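Local coordinates for protein 4-amino-4-deoxy-L-arabinose transferase or related glycosyltransferases of PMT family (Cupriavidus metallidurans, PDB 5EZM) that probably transfers 4-amino-4-deoxy-L-arabinose to lipid A, as a zinc-containing integral membrane glycosyltransferase of the GT-C fold, at residues 241-244 / 245-249; 259-262 / 263-267. All blocks are in the same frame, centred on the assembly; numbering follows the deposited sequence.

Interaction 1: residues 241-244 / 245-249; sequences VVML and VITVP
L244 and V248 meet one turn apart, their side chains passing each other at a slant. CD2, one branch of the leucine, lies 4.0 Å from V248 CG2, while V248 CB and CG2 also rest against the carbonyl oxygen of L244. Around the helix, V242 and I246 make a looser pair: the CG1-CD1 arm of I246 runs back along the turn, CG1 beside the carbonyl oxygen of V242, and its CD1 ends 4.3 Å from V242 CG2. All of this sits within helix 236-257, a predicted transmembrane helix of this GT-C enzyme, and each N-H from V245 to V248 bonds to the carbonyl four residues earlier. P249 ends that run: its nitrogen carries no hydrogen, and the helix kinks there. T247 faces helix 185-206, as V242, M243 and I246 do, and also touches a bound monoacylglycerol-like lipid. With OG1 between its own N and carbonyl carbon (chi1 63°), the hydroxyl turns back on the preceding turn and bonds to M243 O at 3.2 Å, 34° out of the carbonyl plane. That oxygen also accepts the T247 N-H at 2.9 Å, nearly along the C=O axis, so one carbonyl oxygen takes both the N-H and the hydroxyl of a buried threonine. CG2, beside the backbone N, puts its methyl 4.4 Å from M243 CG. A valine in place of T247 would probably leave M243 O without its hydroxyl partner, with only the backbone N-H of this residue as a strong donor.

Interaction 2: residues 259-262 / 263-267; sequences PEFP and NFFFI. With PC (phosphocholine), chain B; MPG ([(Z)-octadec-9-enyl] (2R)-2,3-bis(oxidanyl)propanoate), chain T.
F265 sets its CB over one face of the F261 ring, a CH-pi contact 4.0 Å from the ring centroid and 22° off the normal. The next atom, CG, still meets F261, lying 3.8 Å from CZ. From there the two rings run side by side, nearly parallel but slid apart so that they barely overlap. Both belong to the short helix 261-267, which leads into the zinc site, where F264 stacks on H268, a zinc ligand. With CG anti to the backbone N (chi1 -176°), the F265 ring leaves the helix toward bound phosphocholine: CD1 is 3.6 Å from PC C4, a methyl of the quaternary ammonium group that lies over one ring face, and CE1 stays under the same methyl. On the other branch the edge of F265 meets the face of F266: CD2 stands above the centre of that ring, F266 CE1 lies in the plane of F265, and MPG C5 sits on the opposite face of F266. Farther along, CE2 comes 4.1 Å from PC O1, a phosphate oxygen. F265 N to F261 O at 2.9 Å and F266 N to P262 O hold the turns, and a water links P259 O to N263 N.

How the interactions relate
Both contacts are local and come in series along the chain: interaction 1 lies midway along helix 236-257, and interaction 2 covers the short helix 261-267 and the residues leading into it. Their centres are about 19 Å apart and their nearest atoms about 9 Å, so they do not touch. The last turns of helix 236-257 join them, since W250, F251, V254 and S255 pack against F261 or P262. Interaction 1 thus belongs to a predicted membrane-spanning helix, lined by lipid and by helix 185-206, whereas interaction 2 lies next to the zinc ligands E87 and H268 and the bound phosphocholine. Going along the chain therefore leads from transmembrane packing to the metal site.

Interaction 1: residues 241-244 / 245-249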
loop_
_atom_site.group_PDB
_atom_site.type_symbol
_atom_site.label_atom_id
_atom_site.label_comp_id
_atom_site.label_asym_id
_atom_site.label_seq_id
_atom_site.Cartn_x
_atom_site.Cartn_y
_atom_site.Cartn_z
ATOM N N VAL A 241 9.991 -18.767 -19.761
ATOM C CA VAL A 241 8.805 -19.493 -20.212
ATOM C C VAL A 241 7.736 -19.504 -19.125
ATOM O O VAL A 241 6.559 -19.225 -19.388
ATOM C CB VAL A 241 9.175 -20.920 -20.653
ATOM C CG1 VAL A 241 7.910 -21.724 -20.926
ATOM C CG2 VAL A 241 10.056 -20.879 -21.891
ATOM N N VAL A 242 8.123 -19.823 -17.887
ATOM C CA VAL A 242 7.123 -19.881 -16.824
ATOM C C VAL A 242 6.551 -18.493 -16.552
ATOM O O VAL A 242 5.344 -18.338 -16.316
ATOM C CB VAL A 242 7.713 -20.528 -15.553
ATOM C CG1 VAL A 242 8.864 -19.716 -15.002
ATOM C CG2 VAL A 242 6.635 -20.700 -14.491
ATOM N N MET A 243 7.394 -17.457 -16.619
ATOM C CA MET A 243 6.904 -16.097 -16.406
ATOM C C MET A 243 5.907 -15.697 -17.488
ATOM O O MET A 243 4.859 -15.109 -17.190
ATOM C CB MET A 243 8.075 -15.117 -16.367
ATOM C CG MET A 243 7.670 -13.701 -16.010
ATOM S SD MET A 243 8.627 -12.473 -16.911
ATOM C CE MET A 243 8.051 -12.758 -18.582
ATOM N N LEU A 244 6.215 -16.007 -18.750
ATOM C CA LEU A 244 5.272 -15.738 -19.830
ATOM C C LEU A 244 3.969 -16.498 -19.627
ATOM O O LEU A 244 2.884 -15.961 -19.871
ATOM C CB LEU A 244 5.894 -16.095 -21.182
ATOM C CG LEU A 244 7.038 -15.203 -21.663
ATOM C CD1 LEU A 244 7.595 -15.720 -22.975
ATOM C CD2 LEU A 244 6.583 -13.762 -21.808
ATOM N N VAL A 245 4.056 -17.753 -19.176
ATOM C CA VAL A 245 2.846 -18.521 -18.901
ATOM C C VAL A 245 2.020 -17.856 -17.811
ATOM O O VAL A 245 0.785 -17.902 -17.838
ATOM C CB VAL A 245 3.212 -19.974 -18.535
ATOM C CG1 VAL A 245 2.021 -20.694 -17.908
ATOM C CG2 VAL A 245 3.700 -20.724 -19.772
ATOM N N ILE A 246 2.672 -17.198 -16.853
ATOM C CA ILE A 246 1.921 -16.570 -15.771
ATOM C C ILE A 246 1.284 -15.260 -16.230
ATOM O O ILE A 246 0.105 -15.002 -15.960
ATOM C CB ILE A 246 2.827 -16.367 -14.544
ATOM C CG1 ILE A 246 3.200 -17.722 -13.949
ATOM C CG2 ILE A 246 2.134 -15.505 -13.502
ATOM C CD1 ILE A 246 4.104 -17.630 -12.755
ATOM N N THR A 247 2.037 -14.415 -16.936
ATOM C CA THR A 247 1.549 -13.072 -17.243
ATOM C C THR A 247 0.696 -13.004 -18.505
ATOM O O THR A 247 -0.324 -12.306 -18.521
ATOM C CB THR A 247 2.722 -12.101 -17.396
ATOM O OG1 THR A 247 3.531 -12.500 -18.510
ATOM C CG2 THR A 247 3.562 -12.083 -16.140
ATOM N N VAL A 248 1.098 -13.713 -19.563
ATOM C CA VAL A 248 0.498 -13.490 -20.883
ATOM C C VAL A 248 -1.013 -13.700 -20.909
ATOM O O VAL A 248 -1.715 -12.858 -21.494
ATOM C CB VAL A 248 1.225 -14.342 -21.941
ATOM C CG1 VAL A 248 0.425 -14.373 -23.230
ATOM C CG2 VAL A 248 2.611 -13.781 -22.197
ATOM N N PRO A 249 -1.579 -14.774 -20.330
ATOM C CA PRO A 249 -3.020 -15.030 -20.536
ATOM C C PRO A 249 -3.942 -13.847 -20.258
ATOM O O PRO A 249 -4.829 -13.562 -21.075
ATOM C CB PRO A 249 -3.291 -16.202 -19.585
ATOM C CG PRO A 249 -2.017 -16.933 -19.553
ATOM C CD PRO A 249 -0.952 -15.872 -19.570
#

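Interaction 2: residues 259-262 / 263-267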
loop_
_atom_site.group_PDB
_atom_site.type_symbol
_atom_site.label_atom_id
_atom_site.label_comp_id
_atom_site.label_asym_id
_atom_site.label_seq_id
_atom_site.Cartn_x
_atom_site.Cartn_y
_atom_site.Cartn_z
ATOM N N PRO A 259 -9.643 -4.071 -27.653
ATOM C CA PRO A 259 -8.492 -3.740 -28.510
ATOM C C PRO A 259 -7.745 -2.488 -28.086
ATOM O O PRO A 259 -6.549 -2.364 -28.381
ATOM C CB PRO A 259 -9.130 -3.573 -29.894
ATOM C CG PRO A 259 -10.363 -4.410 -29.839
ATOM C CD PRO A 259 -10.873 -4.285 -28.433
ATOM N N GLU A 260 -8.403 -1.557 -27.400
ATOM C CA GLU A 260 -7.756 -0.318 -26.993
ATOM C C GLU A 260 -6.877 -0.481 -25.760
ATOM O O GLU A 260 -6.231 0.491 -25.350
ATOM C CB GLU A 260 -8.810 0.766 -26.739
ATOM C CG GLU A 260 -9.632 0.580 -25.463
ATOM C CD GLU A 260 -10.695 -0.503 -25.579
ATOM O OE1 GLU A 260 -10.809 -1.127 -26.655
ATOM O OE2 GLU A 260 -11.423 -0.731 -24.588
ATOM N N PHE A 261 -6.826 -1.680 -25.165
ATOM C CA PHE A 261 -6.090 -1.836 -23.910
ATOM C C PHE A 261 -4.584 -1.678 -24.082
ATOM O O PHE A 261 -3.989 -0.872 -23.346
ATOM C CB PHE A 261 -6.433 -3.176 -23.253
ATOM C CG PHE A 261 -5.556 -3.509 -22.073
ATOM C CD1 PHE A 261 -5.924 -3.131 -20.790
ATOM C CD2 PHE A 261 -4.358 -4.195 -22.246
ATOM C CE1 PHE A 261 -5.112 -3.434 -19.703
ATOM C CE2 PHE A 261 -3.544 -4.494 -21.163
ATOM C CZ PHE A 261 -3.924 -4.116 -19.892
ATOM N N PRO A 262 -3.902 -2.411 -24.976
ATOM C CA PRO A 262 -2.426 -2.366 -24.956
ATOM C C PRO A 262 -1.853 -0.984 -25.220
ATOM O O PRO A 262 -0.912 -0.570 -24.528
ATOM C CB PRO A 262 -2.025 -3.374 -26.044
ATOM C CG PRO A 262 -3.214 -3.501 -26.917
ATOM C CD PRO A 262 -4.401 -3.323 -26.023
ATOM N N ASN A 263 -2.403 -0.250 -26.193
ATOM C CA ASN A 263 -1.919 1.101 -26.461
ATOM C C ASN A 263 -2.065 1.989 -25.232
ATOM O O ASN A 263 -1.174 2.791 -24.927
ATOM C CB ASN A 263 -2.666 1.702 -27.649
ATOM C CG ASN A 263 -2.105 3.044 -28.070
ATOM O OD1 ASN A 263 -1.015 3.432 -27.652
ATOM N ND2 ASN A 263 -2.844 3.758 -28.909
ATOM N N PHE A 264 -3.176 1.851 -24.505
ATOM C CA PHE A 264 -3.359 2.626 -23.284
ATOM C C PHE A 264 -2.364 2.199 -22.214
ATOM O O PHE A 264 -1.498 2.979 -21.805
ATOM C CB PHE A 264 -4.794 2.477 -22.773
ATOM C CG PHE A 264 -5.095 3.322 -21.563
ATOM C CD1 PHE A 264 -5.551 4.621 -21.707
ATOM C CD2 PHE A 264 -4.916 2.817 -20.284
ATOM C CE1 PHE A 264 -5.825 5.402 -20.604
ATOM C CE2 PHE A 264 -5.188 3.592 -19.171
ATOM C CZ PHE A 264 -5.643 4.890 -19.333
ATOM N N PHE A 265 -2.466 0.948 -21.763
ATOM C CA PHE A 265 -1.682 0.489 -20.622
ATOM C C PHE A 265 -0.182 0.634 -20.853
ATOM O O PHE A 265 0.571 0.835 -19.896
ATOM C CB PHE A 265 -2.029 -0.964 -20.304
ATOM C CG PHE A 265 -1.349 -1.492 -19.076
ATOM C CD1 PHE A 265 -1.889 -1.271 -17.822
ATOM C CD2 PHE A 265 -0.168 -2.210 -19.177
ATOM C CE1 PHE A 265 -1.264 -1.756 -16.691
ATOM C CE2 PHE A 265 0.461 -2.695 -18.049
ATOM C CZ PHE A 265 -0.086 -2.468 -16.807
ATOM N N PHE A 266 0.274 0.534 -22.098
ATOM C CA PHE A 266 1.700 0.655 -22.368
ATOM C C PHE A 266 2.112 2.035 -22.860
ATOM O O PHE A 266 3.314 2.305 -22.943
ATOM C CB PHE A 266 2.143 -0.402 -23.390
ATOM C CG PHE A 266 2.074 -1.811 -22.874
ATOM C CD1 PHE A 266 2.911 -2.231 -21.854
ATOM C CD2 PHE A 266 1.173 -2.717 -23.409
ATOM C CE1 PHE A 266 2.848 -3.527 -21.372
ATOM C CE2 PHE A 266 1.106 -4.014 -22.933
ATOM C CZ PHE A 266 1.944 -4.420 -21.914
ATOM N N ILE A 267 1.164 2.918 -23.177
ATOM C CA ILE A 267 1.524 4.204 -23.766
ATOM C C ILE A 267 0.975 5.364 -22.939
ATOM O O ILE A 267 1.572 6.446 -22.906
ATOM C CB ILE A 267 1.053 4.278 -25.231
ATOM C CG1 ILE A 267 1.748 3.198 -26.063
ATOM C CG2 ILE A 267 1.351 5.636 -25.840
ATOM C CD1 ILE A 267 3.254 3.309 -26.065
HETATM P P1 PC B . 4.074 0.322 -17.772
HETATM O O1 PC B . 3.932 -0.918 -16.918
HETATM O O3 PC B . 4.565 -0.088 -19.140
HETATM O O4 PC B . 5.083 1.261 -17.149
HETATM O O2 PC B . 2.616 1.094 -17.913
HETATM C C1 PC B . 2.391 2.286 -17.209
HETATM C C2 PC B . 1.264 3.106 -17.865
HETATM N N1 PC B . 0.082 3.167 -17.015
HETATM C C3 PC B . -0.984 3.857 -17.714
HETATM C C4 PC B . -0.370 1.829 -16.687
HETATM C C5 PC B . 0.391 3.894 -15.797
HETATM C C2 MPG T . 6.153 -6.437 -24.366
HETATM C C3 MPG T . 4.826 -5.718 -24.150
HETATM C C4 MPG T . 4.121 -5.374 -25.452
HETATM C C5 MPG T . 3.834 -3.867 -25.568
HETATM C C6 MPG T . 2.882 -3.526 -26.726
HETATM C C7 MPG T . 2.879 -2.020 -27.052
HETATM C C8 MPG T . 1.713 -1.628 -27.989
HETATM C C9 MPG T . 1.867 -0.200 -28.567
HETATM C C10 MPG T . 0.845 0.077 -29.703
HETATM C C11 MPG T . 1.443 0.966 -30.814
HETATM C C12 MPG T . 0.553 0.989 -32.103
HETATM C C13 MPG T . 1.040 2.030 -33.130
HETATM C C1 MPG T . 7.158 -6.160 -23.243
HETATM O O HOH W 1 -4.411 -0.884 -28.232
#